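Long-range contacts in conserved hypothetical protein (Sulfolobus solfataricus, PDB 2FNA), which binds ADP and magnesium as an archaeal AAA+ ATPase and probably hydrolyses ATP, its precise cellular role being unknown: residues L3-K9 against T247-F251; R12-F16 against E216-R220; F209-I215 against Y232-Y236. All blocks are in the same frame, centred on the assembly; numbering follows the deposited sequence. Where two conformers were deposited one is given.

Contact 1 (L3-K9 against T247-F251); sequences LFDTSPK and TYFGF. With ADP (adenosine-5'-diphosphate), chain D.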
loop_
_atom_site.group_PDB
_atom_site.type_symbol
_atom_site.label_atom_id
_atom_site.label_comp_id
_atom_site.label_asym_id
_atom_site.label_seq_id
_atom_site.Cartn_x
_atom_site.Cartn_y
_atom_site.Cartn_z
ATOM N N LEU A 3 -12.509 13.697 10.917
ATOM C CA LEU A 3 -12.011 13.616 9.565
ATOM C C LEU A 3 -10.474 13.691 9.465
ATOM O O LEU A 3 -9.870 13.092 8.593
ATOM C CB LEU A 3 -12.621 14.729 8.736
ATOM C CG LEU A 3 -12.495 14.588 7.226
ATOM C CD1 LEU A 3 -13.446 13.458 6.765
ATOM C CD2 LEU A 3 -12.843 15.903 6.518
ATOM N N PHE A 4 -9.855 14.433 10.367
ATOM C CA PHE A 4 -8.411 14.635 10.327
ATOM C C PHE A 4 -7.589 13.736 11.261
ATOM O O PHE A 4 -6.418 14.004 11.466
ATOM C CB PHE A 4 -8.094 16.096 10.619
ATOM C CG PHE A 4 -8.684 17.067 9.631
ATOM C CD1 PHE A 4 -8.798 16.766 8.288
ATOM C CD2 PHE A 4 -9.104 18.311 10.060
ATOM C CE1 PHE A 4 -9.324 17.687 7.415
ATOM C CE2 PHE A 4 -9.613 19.211 9.189
ATOM C CZ PHE A 4 -9.718 18.898 7.861
ATOM N N ASP A 5 -8.166 12.669 11.826
ATOM C CA ASP A 5 -7.347 11.712 12.575
ATOM C C ASP A 5 -6.167 11.192 11.702
ATOM O O ASP A 5 -6.344 10.762 10.550
ATOM C CB ASP A 5 -8.174 10.510 13.066
ATOM C CG ASP A 5 -9.167 10.872 14.145
ATOM O OD1 ASP A 5 -9.007 11.913 14.829
ATOM O OD2 ASP A 5 -10.111 10.085 14.333
ATOM N N THR A 6 -4.970 11.297 12.246
ATOM C CA THR A 6 -3.763 10.874 11.577
ATOM C C THR A 6 -3.474 9.408 11.948
ATOM O O THR A 6 -2.585 9.110 12.799
ATOM C CB THR A 6 -2.535 11.748 12.009
ATOM O OG1 THR A 6 -2.338 11.599 13.414
ATOM C CG2 THR A 6 -2.761 13.225 11.631
ATOM N N SER A 7 -4.292 8.544 11.381
ATOM C CA SER A 7 -4.127 7.091 11.343
ATOM C C SER A 7 -5.169 6.618 10.297
ATOM O O SER A 7 -6.080 7.391 9.915
ATOM C CB SER A 7 -4.292 6.418 12.722
ATOM O OG SER A 7 -5.583 6.622 13.289
ATOM N N PRO A 8 -5.003 5.402 9.751
ATOM C CA PRO A 8 -6.031 4.940 8.836
ATOM C C PRO A 8 -7.434 4.906 9.467
ATOM O O PRO A 8 -7.601 4.470 10.596
ATOM C CB PRO A 8 -5.523 3.538 8.456
ATOM C CG PRO A 8 -4.025 3.694 8.540
ATOM C CD PRO A 8 -3.904 4.418 9.851
ATOM N N LYS A 9 -8.434 5.377 8.724
ATOM C CA LYS A 9 -9.793 5.454 9.244
ATOM C C LYS A 9 -10.355 4.057 9.234
ATOM O O LYS A 9 -9.971 3.252 8.388
ATOM C CB LYS A 9 -10.677 6.377 8.393
ATOM C CG LYS A 9 -10.161 7.828 8.262
ATOM C CD LYS A 9 -9.908 8.509 9.612
ATOM C CE LYS A 9 -9.902 10.047 9.454
ATOM N NZ LYS A 9 -8.714 10.628 8.679
ATOM N N THR A 247 -4.762 15.558 5.396
ATOM C CA THR A 247 -5.236 15.117 6.711
ATOM C C THR A 247 -4.352 15.622 7.857
ATOM O O THR A 247 -4.869 16.115 8.843
ATOM C CB THR A 247 -5.288 13.570 6.772
ATOM O OG1 THR A 247 -6.136 13.073 5.741
ATOM C CG2 THR A 247 -5.823 13.022 8.127
ATOM N N TYR A 248 -3.038 15.422 7.740
ATOM C CA TYR A 248 -2.078 15.902 8.717
ATOM C C TYR A 248 -2.176 17.428 8.862
ATOM O O TYR A 248 -2.313 17.904 9.941
ATOM C CB TYR A 248 -0.663 15.526 8.275
ATOM C CG TYR A 248 0.396 15.727 9.335
ATOM C CD1 TYR A 248 0.646 14.734 10.276
ATOM C CD2 TYR A 248 1.162 16.890 9.388
ATOM C CE1 TYR A 248 1.631 14.903 11.262
ATOM C CE2 TYR A 248 2.135 17.058 10.371
ATOM C CZ TYR A 248 2.367 16.063 11.303
ATOM O OH TYR A 248 3.348 16.214 12.325
ATOM N N PHE A 249 -2.156 18.166 7.745
ATOM C CA PHE A 249 -2.368 19.608 7.756
ATOM C C PHE A 249 -3.618 19.983 8.521
ATOM O O PHE A 249 -3.603 20.877 9.332
ATOM C CB PHE A 249 -2.509 20.193 6.342
ATOM C CG PHE A 249 -3.024 21.609 6.356
ATOM C CD1 PHE A 249 -2.158 22.670 6.623
ATOM C CD2 PHE A 249 -4.367 21.882 6.169
ATOM C CE1 PHE A 249 -2.616 23.951 6.695
ATOM C CE2 PHE A 249 -4.824 23.181 6.236
ATOM C CZ PHE A 249 -3.940 24.217 6.513
ATOM N N GLY A 250 -4.731 19.310 8.226
ATOM C CA GLY A 250 -5.985 19.629 8.875
ATOM C C GLY A 250 -5.867 19.411 10.362
ATOM O O GLY A 250 -6.327 20.215 11.145
ATOM N N PHE A 251 -5.196 18.337 10.754
ATOM C CA PHE A 251 -5.023 18.045 12.157
ATOM C C PHE A 251 -4.192 19.153 12.828
ATOM O O PHE A 251 -4.592 19.686 13.867
ATOM C CB PHE A 251 -4.374 16.667 12.375
ATOM C CG PHE A 251 -4.225 16.315 13.840
ATOM C CD1 PHE A 251 -3.219 16.879 14.597
ATOM C CD2 PHE A 251 -5.121 15.466 14.460
ATOM C CE1 PHE A 251 -3.103 16.627 15.975
ATOM C CE2 PHE A 251 -5.011 15.195 15.815
ATOM C CZ PHE A 251 -3.986 15.770 16.572
HETATM P PB ADP D . -2.579 4.209 2.301
HETATM O O1B ADP D . -3.098 4.350 0.906
HETATM O O2B ADP D . -1.134 4.685 2.419
HETATM O O3B ADP D . -2.861 2.920 2.998
HETATM P PA ADP D . -4.090 5.349 4.568
HETATM O O1A ADP D . -5.393 4.621 4.649
HETATM O O2A ADP D . -3.108 4.838 5.537
HETATM O O3A ADP D . -3.409 5.415 3.093
HETATM O "O5'" ADP D . -4.436 6.895 4.695
HETATM C "C5'" ADP D . -3.424 7.903 4.853
HETATM C "C4'" ADP D . -3.925 8.997 5.793
HETATM O "O4'" ADP D . -4.885 9.826 5.166
HETATM C "C3'" ADP D . -4.603 8.496 7.031
HETATM O "O3'" ADP D . -4.417 9.498 8.052
HETATM C "C2'" ADP D . -6.071 8.469 6.667
HETATM O "O2'" ADP D . -6.921 8.612 7.796
HETATM C "C1'" ADP D . -6.150 9.685 5.787
HETATM N N9 ADP D . -7.120 9.617 4.699
HETATM C C8 ADP D . -6.869 9.184 3.444
HETATM N N7 ADP D . -7.954 9.322 2.683
HETATM C C5 ADP D . -8.934 9.832 3.465
HETATM C C6 ADP D . -10.347 10.238 3.301
HETATM N N6 ADP D . -10.966 10.090 2.111
HETATM N N1 ADP D . -11.005 10.766 4.373
HETATM C C2 ADP D . -10.406 10.937 5.566
HETATM N N3 ADP D . -9.124 10.599 5.786
HETATM C C4 ADP D . -8.368 10.062 4.788
#
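F4 turns its CG anti to the carbonyl carbon (chi1 -61°), which lays the ring on helix 243-256, where T247 CG2 meets the loop 3-9. This loop forms one wall of the ADP pocket of the AAA+ ATPase domain, and the helix borders the pocket too, through T247, whose OG1 lies 3.4 Å from ADP C1'. G250 CA sits 3.6 Å from the centroid of the F4 ring, 13° off its normal, a CH-pi contact over the face. F222 meets the same ring edge to face. T247 CG2 lies 3.4 Å from D5 O, whereas T247 OG1 is hydrogen-bonded to P243 O.

The K9 chain bends at chi2 (-55°) and again at chi4, bringing NZ to the carbonyls L3 O and D5 O, which it joins by donating to both, as well as to the nucleotide. The D5 bond lies in the carbonyl plane on a lone pair; the L3 bond comes from above its plane. Cutting this lysine back to an alanine is likely to deprive ADP O2' and N3 of their common donor and L3 O and D5 O of the ammonium that joins them. K9 NZ reaches ADP O2' at 2.8 Å and ADP N3 at 2.9 Å.

Contact 2 (R12-F16 against E216-R220); sequences RKDFF and EFLRR. With ADP (adenosine-5'-diphosphate), chain D.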
loop_
_atom_site.group_PDB
_atom_site.type_symbol
_atom_site.label_atom_id
_atom_site.label_comp_id
_atom_site.label_asym_id
_atom_site.label_seq_id
_atom_site.Cartn_x
_atom_site.Cartn_y
_atom_site.Cartn_z
ATOM N N ARG A 12 -16.653 4.864 8.102
ATOM C CA ARG A 12 -17.048 5.751 7.006
ATOM C C ARG A 12 -17.455 7.163 7.474
ATOM O O ARG A 12 -17.343 8.136 6.723
ATOM C CB ARG A 12 -18.234 5.134 6.288
ATOM C CG ARG A 12 -18.703 5.895 5.083
ATOM C CD ARG A 12 -20.023 5.344 4.625
ATOM N NE ARG A 12 -19.869 3.975 4.128
ATOM C CZ ARG A 12 -19.920 3.625 2.854
ATOM N NH1 ARG A 12 -20.132 4.529 1.901
ATOM N NH2 ARG A 12 -19.790 2.346 2.531
ATOM N N LYS A 13 -17.948 7.269 8.700
ATOM C CA LYS A 13 -18.356 8.563 9.250
ATOM C C LYS A 13 -17.160 9.505 9.405
ATOM O O LYS A 13 -17.336 10.714 9.468
ATOM C CB LYS A 13 -19.094 8.376 10.560
ATOM C CG LYS A 13 -20.441 7.618 10.360
ATOM C CD LYS A 13 -21.315 7.675 11.589
ATOM C CE LYS A 13 -22.616 6.946 11.376
ATOM N NZ LYS A 13 -23.421 7.594 10.312
ATOM N N ASP A 14 -15.956 8.938 9.423
ATOM C CA ASP A 14 -14.714 9.697 9.542
ATOM C C ASP A 14 -13.981 9.863 8.201
ATOM O O ASP A 14 -12.853 10.324 8.177
ATOM C CB ASP A 14 -13.770 8.983 10.508
ATOM C CG ASP A 14 -14.361 8.791 11.913
ATOM O OD1 ASP A 14 -15.175 9.621 12.367
ATOM O OD2 ASP A 14 -13.978 7.806 12.586
ATOM N N PHE A 15 -14.620 9.519 7.085
ATOM C CA PHE A 15 -13.919 9.361 5.848
ATOM C C PHE A 15 -14.622 10.116 4.739
ATOM O O PHE A 15 -15.798 9.928 4.517
ATOM C CB PHE A 15 -13.839 7.852 5.560
ATOM C CG PHE A 15 -12.853 7.471 4.520
ATOM C CD1 PHE A 15 -11.492 7.390 4.833
ATOM C CD2 PHE A 15 -13.269 7.138 3.230
ATOM C CE1 PHE A 15 -10.583 7.015 3.882
ATOM C CE2 PHE A 15 -12.360 6.774 2.281
ATOM C CZ PHE A 15 -10.989 6.700 2.614
ATOM N N PHE A 16 -13.891 10.979 4.040
ATOM C CA PHE A 16 -14.449 11.776 2.918
ATOM C C PHE A 16 -14.650 10.976 1.623
ATOM O O PHE A 16 -13.681 10.498 1.037
ATOM C CB PHE A 16 -13.510 12.927 2.613
ATOM C CG PHE A 16 -13.935 13.770 1.462
ATOM C CD1 PHE A 16 -15.124 14.482 1.514
ATOM C CD2 PHE A 16 -13.124 13.913 0.343
ATOM C CE1 PHE A 16 -15.502 15.283 0.461
ATOM C CE2 PHE A 16 -13.498 14.728 -0.710
ATOM C CZ PHE A 16 -14.676 15.409 -0.655
ATOM N N GLU A 216 -12.875 20.476 -0.975
ATOM C CA GLU A 216 -14.068 19.955 -0.331
ATOM C C GLU A 216 -13.745 19.096 0.903
ATOM O O GLU A 216 -14.505 19.094 1.851
ATOM C CB GLU A 216 -14.922 19.189 -1.343
ATOM C CG GLU A 216 -16.280 18.727 -0.811
ATOM C CD GLU A 216 -17.103 19.844 -0.130
ATOM O OE1 GLU A 216 -17.085 21.017 -0.593
ATOM O OE2 GLU A 216 -17.772 19.524 0.878
ATOM N N PHE A 217 -12.621 18.380 0.889
ATOM C CA PHE A 217 -12.179 17.550 2.029
ATOM C C PHE A 217 -11.879 18.418 3.251
ATOM O O PHE A 217 -12.322 18.149 4.374
ATOM C CB PHE A 217 -10.924 16.754 1.609
ATOM C CG PHE A 217 -10.232 16.041 2.730
ATOM C CD1 PHE A 217 -10.836 14.959 3.340
ATOM C CD2 PHE A 217 -8.972 16.439 3.168
ATOM C CE1 PHE A 217 -10.230 14.282 4.364
ATOM C CE2 PHE A 217 -8.348 15.766 4.187
ATOM C CZ PHE A 217 -8.979 14.674 4.811
ATOM N N LEU A 218 -11.114 19.471 3.020
ATOM C CA LEU A 218 -10.731 20.397 4.087
ATOM C C LEU A 218 -11.947 21.132 4.618
ATOM O O LEU A 218 -12.125 21.229 5.828
ATOM C CB LEU A 218 -9.766 21.427 3.544
ATOM C CG LEU A 218 -8.398 20.861 3.220
ATOM C CD1 LEU A 218 -7.601 21.962 2.671
ATOM C CD2 LEU A 218 -7.739 20.288 4.478
ATOM N N ARG A 219 -12.749 21.654 3.681
ATOM C CA ARG A 219 -14.010 22.337 4.001
ATOM C C ARG A 219 -14.850 21.474 4.919
ATOM O O ARG A 219 -15.345 21.924 5.934
ATOM C CB ARG A 219 -14.832 22.639 2.732
ATOM C CG ARG A 219 -15.921 23.675 2.961
ATOM C CD ARG A 219 -17.112 23.610 1.962
ATOM N NE ARG A 219 -18.027 22.446 1.966
ATOM C CZ ARG A 219 -18.346 21.645 2.990
ATOM N NH1 ARG A 219 -17.831 21.790 4.194
ATOM N NH2 ARG A 219 -19.206 20.650 2.801
ATOM N N ARG A 220 -15.002 20.209 4.565
ATOM C CA ARG A 220 -15.776 19.304 5.392
ATOM C C ARG A 220 -15.184 19.108 6.796
ATOM O O ARG A 220 -15.920 19.053 7.768
ATOM C CB ARG A 220 -15.966 17.966 4.699
ATOM C CG ARG A 220 -16.522 16.945 5.644
ATOM C CD ARG A 220 -17.186 15.788 4.977
ATOM N NE ARG A 220 -17.227 14.703 5.952
ATOM C CZ ARG A 220 -17.638 13.470 5.695
ATOM N NH1 ARG A 220 -18.072 13.154 4.475
ATOM N NH2 ARG A 220 -17.610 12.556 6.671
HETATM P PB ADP D . -2.579 4.209 2.301
HETATM O O1B ADP D . -3.098 4.350 0.906
HETATM O O2B ADP D . -1.134 4.685 2.419
HETATM O O3B ADP D . -2.861 2.920 2.998
HETATM P PA ADP D . -4.090 5.349 4.568
HETATM O O1A ADP D . -5.393 4.621 4.649
HETATM O O2A ADP D . -3.108 4.838 5.537
HETATM O O3A ADP D . -3.409 5.415 3.093
HETATM O "O5'" ADP D . -4.436 6.895 4.695
HETATM C "C5'" ADP D . -3.424 7.903 4.853
HETATM C "C4'" ADP D . -3.925 8.997 5.793
HETATM O "O4'" ADP D . -4.885 9.826 5.166
HETATM C "C3'" ADP D . -4.603 8.496 7.031
HETATM O "O3'" ADP D . -4.417 9.498 8.052
HETATM C "C2'" ADP D . -6.071 8.469 6.667
HETATM O "O2'" ADP D . -6.921 8.612 7.796
HETATM C "C1'" ADP D . -6.150 9.685 5.787
HETATM N N9 ADP D . -7.120 9.617 4.699
HETATM C C8 ADP D . -6.869 9.184 3.444
HETATM N N7 ADP D . -7.954 9.322 2.683
HETATM C C5 ADP D . -8.934 9.832 3.465
HETATM C C6 ADP D . -10.347 10.238 3.301
HETATM N N6 ADP D . -10.966 10.090 2.111
HETATM N N1 ADP D . -11.005 10.766 4.373
HETATM C C2 ADP D . -10.406 10.937 5.566
HETATM N N3 ADP D . -9.124 10.599 5.786
HETATM C C4 ADP D . -8.368 10.062 4.788
HETATM O O HOH W 1 -18.685 10.149 5.252
#
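F16 CB is directed toward helix 211-225, and one face of the F16 ring meets the backbone of F217. F217 CA stands 4.0 Å from the centroid of the F16 ring and 4° off its normal, a CH-pi contact centred over the face. The two rings themselves meet obliquely, their planes 56° apart, and F16 CB touches F217 CD1 at 3.4 Å, in plane at the edge of the F217 ring. F16 has CG anti to the backbone N (chi1 178°), and this torsion carries the ring across to E216, whose CG lies 3.7 Å from F16 CZ; the side chains of F16 and E216 run at about a right angle.

The main chain of F16 serves the base of the nucleotide. In this adenine pocket of the AAA+ ATPase domain, F16 N donates to ADP N1 at 2.9 Å and F16 O accepts from ADP N6, a pair of main-chain bonds that reads the Watson-Crick edge of adenine. F15 lays a ring face against the base, with ADP N6 over the ring centre, and F217 brings its edge towards ADP C2, so the adenine lies between two aromatic side chains.

R220 is extended from CG to NE, and the face of its guanidinium lies towards F16 CA. The edge of that group is turned to the 3-10 segment 12-13: K13 O is in its plane, and a water accepts from R220 NH2 at 3.0 Å and donates to R12 O at 2.8 Å.

Contact 3 (F209-I215 against Y232-Y236); sequences FSREEAI and YEVVY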
loop_
_atom_site.group_PDB
_atom_site.type_symbol
_atom_site.label_atom_id
_atom_site.label_comp_id
_atom_site.label_asym_id
_atom_site.label_seq_id
_atom_site.Cartn_x
_atom_site.Cartn_y
_atom_site.Cartn_z
ATOM N N PHE A 209 -6.526 13.491 -4.412
ATOM C CA PHE A 209 -7.585 14.466 -4.648
ATOM C C PHE A 209 -7.232 15.461 -5.754
ATOM O O PHE A 209 -6.094 15.956 -5.838
ATOM C CB PHE A 209 -7.906 15.231 -3.366
ATOM C CG PHE A 209 -8.454 14.372 -2.236
ATOM C CD1 PHE A 209 -9.328 13.342 -2.473
ATOM C CD2 PHE A 209 -8.142 14.667 -0.923
ATOM C CE1 PHE A 209 -9.829 12.572 -1.413
ATOM C CE2 PHE A 209 -8.663 13.919 0.140
ATOM C CZ PHE A 209 -9.521 12.885 -0.112
ATOM N N SER A 210 -8.219 15.747 -6.616
ATOM C CA SER A 210 -8.158 16.908 -7.473
ATOM C C SER A 210 -8.252 18.172 -6.603
ATOM O O SER A 210 -8.463 18.102 -5.378
ATOM C CB SER A 210 -9.337 16.883 -8.433
ATOM O OG SER A 210 -10.516 17.167 -7.695
ATOM N N ARG A 211 -8.118 19.334 -7.239
ATOM C CA ARG A 211 -8.186 20.618 -6.540
ATOM C C ARG A 211 -9.489 20.758 -5.802
ATOM O O ARG A 211 -9.529 21.184 -4.641
ATOM C CB ARG A 211 -8.045 21.775 -7.522
ATOM C CG ARG A 211 -8.035 23.115 -6.879
ATOM C CD ARG A 211 -7.934 24.218 -7.928
ATOM N NE ARG A 211 -8.684 25.427 -7.558
ATOM C CZ ARG A 211 -10.020 25.524 -7.546
ATOM N NH1 ARG A 211 -10.792 24.500 -7.883
ATOM N NH2 ARG A 211 -10.596 26.665 -7.193
ATOM N N GLU A 212 -10.552 20.389 -6.500
ATOM C CA GLU A 212 -11.913 20.555 -6.028
ATOM C C GLU A 212 -12.244 19.559 -4.924
ATOM O O GLU A 212 -12.922 19.912 -3.976
ATOM C CB GLU A 212 -12.907 20.470 -7.219
ATOM C CG GLU A 212 -12.730 21.596 -8.302
ATOM C CD GLU A 212 -11.524 21.406 -9.292
ATOM O OE1 GLU A 212 -10.961 20.285 -9.426
ATOM O OE2 GLU A 212 -11.134 22.406 -9.945
ATOM N N GLU A 213 -11.734 18.339 -5.021
ATOM C CA GLU A 213 -11.885 17.339 -3.946
ATOM C C GLU A 213 -11.096 17.690 -2.692
ATOM O O GLU A 213 -11.582 17.542 -1.577
ATOM C CB GLU A 213 -11.412 15.960 -4.420
ATOM C CG GLU A 213 -12.436 15.252 -5.292
ATOM C CD GLU A 213 -11.893 13.997 -5.944
ATOM O OE1 GLU A 213 -10.671 13.899 -6.151
ATOM O OE2 GLU A 213 -12.717 13.121 -6.279
ATOM N N ALA A 214 -9.873 18.157 -2.888
ATOM C CA ALA A 214 -9.010 18.519 -1.797
ATOM C C ALA A 214 -9.643 19.629 -0.976
ATOM O O ALA A 214 -9.697 19.561 0.258
ATOM C CB ALA A 214 -7.650 18.942 -2.332
ATOM N N ILE A 215 -10.138 20.639 -1.675
ATOM C CA ILE A 215 -10.817 21.785 -1.078
ATOM C C ILE A 215 -12.073 21.324 -0.337
ATOM O O ILE A 215 -12.316 21.738 0.790
ATOM C CB ILE A 215 -11.147 22.856 -2.178
ATOM C CG1 ILE A 215 -9.836 23.537 -2.596
ATOM C CG2 ILE A 215 -12.181 23.881 -1.684
ATOM C CD1 ILE A 215 -9.942 24.376 -3.801
ATOM N N TYR A 232 -8.257 27.870 1.373
ATOM C CA TYR A 232 -8.203 26.538 0.810
ATOM C C TYR A 232 -7.252 26.432 -0.389
ATOM O O TYR A 232 -6.602 25.416 -0.562
ATOM C CB TYR A 232 -9.590 26.076 0.404
ATOM C CG TYR A 232 -10.557 25.941 1.545
ATOM C CD1 TYR A 232 -10.527 24.825 2.388
ATOM C CD2 TYR A 232 -11.525 26.910 1.774
ATOM C CE1 TYR A 232 -11.421 24.705 3.455
ATOM C CE2 TYR A 232 -12.440 26.784 2.810
ATOM C CZ TYR A 232 -12.395 25.681 3.639
ATOM O OH TYR A 232 -13.306 25.584 4.663
ATOM N N GLU A 233 -7.170 27.478 -1.211
ATOM C CA GLU A 233 -6.398 27.404 -2.455
ATOM C C GLU A 233 -4.911 27.359 -2.192
ATOM O O GLU A 233 -4.191 26.612 -2.853
ATOM C CB GLU A 233 -6.689 28.604 -3.363
ATOM C CG GLU A 233 -8.102 28.691 -3.849
ATOM C CD GLU A 233 -8.419 27.630 -4.852
ATOM O OE1 GLU A 233 -7.530 27.267 -5.657
ATOM O OE2 GLU A 233 -9.569 27.157 -4.831
ATOM N N VAL A 234 -4.440 28.150 -1.240
ATOM C CA VAL A 234 -3.032 28.119 -0.903
ATOM C C VAL A 234 -2.650 26.769 -0.292
ATOM O O VAL A 234 -1.535 26.297 -0.498
ATOM C CB VAL A 234 -2.580 29.286 0.020
ATOM C CG1 VAL A 234 -3.202 29.205 1.379
ATOM C CG2 VAL A 234 -1.051 29.296 0.147
ATOM N N VAL A 235 -3.569 26.153 0.451
ATOM C CA VAL A 235 -3.270 24.859 1.044
ATOM C C VAL A 235 -3.073 23.860 -0.092
ATOM O O VAL A 235 -2.077 23.176 -0.114
ATOM C CB VAL A 235 -4.342 24.365 2.039
ATOM C CG1 VAL A 235 -3.995 22.941 2.549
ATOM C CG2 VAL A 235 -4.463 25.299 3.214
ATOM N N TYR A 236 -4.005 23.789 -1.047
ATOM C CA TYR A 236 -3.835 22.894 -2.199
ATOM C C TYR A 236 -2.546 23.187 -2.998
ATOM O O TYR A 236 -1.833 22.262 -3.411
ATOM C CB TYR A 236 -5.052 22.929 -3.134
ATOM C CG TYR A 236 -4.904 21.960 -4.302
ATOM C CD1 TYR A 236 -4.972 20.577 -4.121
ATOM C CD2 TYR A 236 -4.639 22.436 -5.578
ATOM C CE1 TYR A 236 -4.784 19.709 -5.199
ATOM C CE2 TYR A 236 -4.472 21.584 -6.645
ATOM C CZ TYR A 236 -4.557 20.235 -6.460
ATOM O OH TYR A 236 -4.374 19.421 -7.564
HETATM O O HOH W 2 -4.233 16.927 -7.121
HETATM O O HOH W 3 -6.724 19.302 -9.672
#
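Charge joins R211 to E233 across the two helices. R211 NE donates to E233 OE1 at 2.9 Å, meeting its syn lone pair, and R211 NH2 forms a salt bridge with E233 OE2 at 2.6 Å. A bend of the E233 chain at chi2 (-71°) helps bring the carboxylate to the arginine. The pairing is two-pronged but not flat: guanidinium and carboxylate planes lie 34° apart, and the NE bond bends to 141°. R211 NH1 makes a further, weak bond to E212 OE2, so one guanidinium links two carboxylates, an arrangement likely to offset much of their negative charge.

The aromatic contact belongs to Y236. Its ring lies against the start of helix 211-225, with R211 CA 3.7 Å from the centroid and nearly over the centre. R211 CB and CG each come within 3.7 Å of the ring, at Y236 CE2 and CD2, and the guanidinium is turned steeply to the ring plane.

Both helices belong to the helical part of the AAA+ ATPase domain that follows the parallel sheet; the axes of segments 211-215 and 232-236 make 116° and approach to 9.8 Å. At the first turn of helix 211-225, S210 and E213 form a capping box: S210 OG accepts from E213 N, while S210 N donates to E213 OE1.

Apolar side chains meet at two places. A214 CB touches Y236 CD1 at 3.6 Å, and I215 CG1 lies against Y232 CB. The I215 side chain also brings CD1 over the face of the R211 guanidinium.

Two waters lie at the tyrosine hydroxyl. One, in the plane of the Y236 ring, bridges Y236 OH and F209 O; the second accepts from R211 N at 2.8 Å and also bonds to Y236 OH.

From the N terminus, residues 3-9 open the longest loop, which contact 1 closes on helix 243-256 after 237 intervening residues. Within it, residues 12-16 reach helix 211-225, so contact 2, enclosing 199 residues, nests inside contact 1. Contact 3 is likewise nested in contact 1 and closes a short loop: 16 residues, ten of them helical, separate segments 209-215 and 232-236. It crosses contact 2, because its segments alternate with those of that contact. Contacts 2 and 3 share helix 211-225, where F217 meets F209; contacts 1 and 3 touch through F249 and V235. Together they tie the N-terminal loop around ADP to the helices following the parallel sheet.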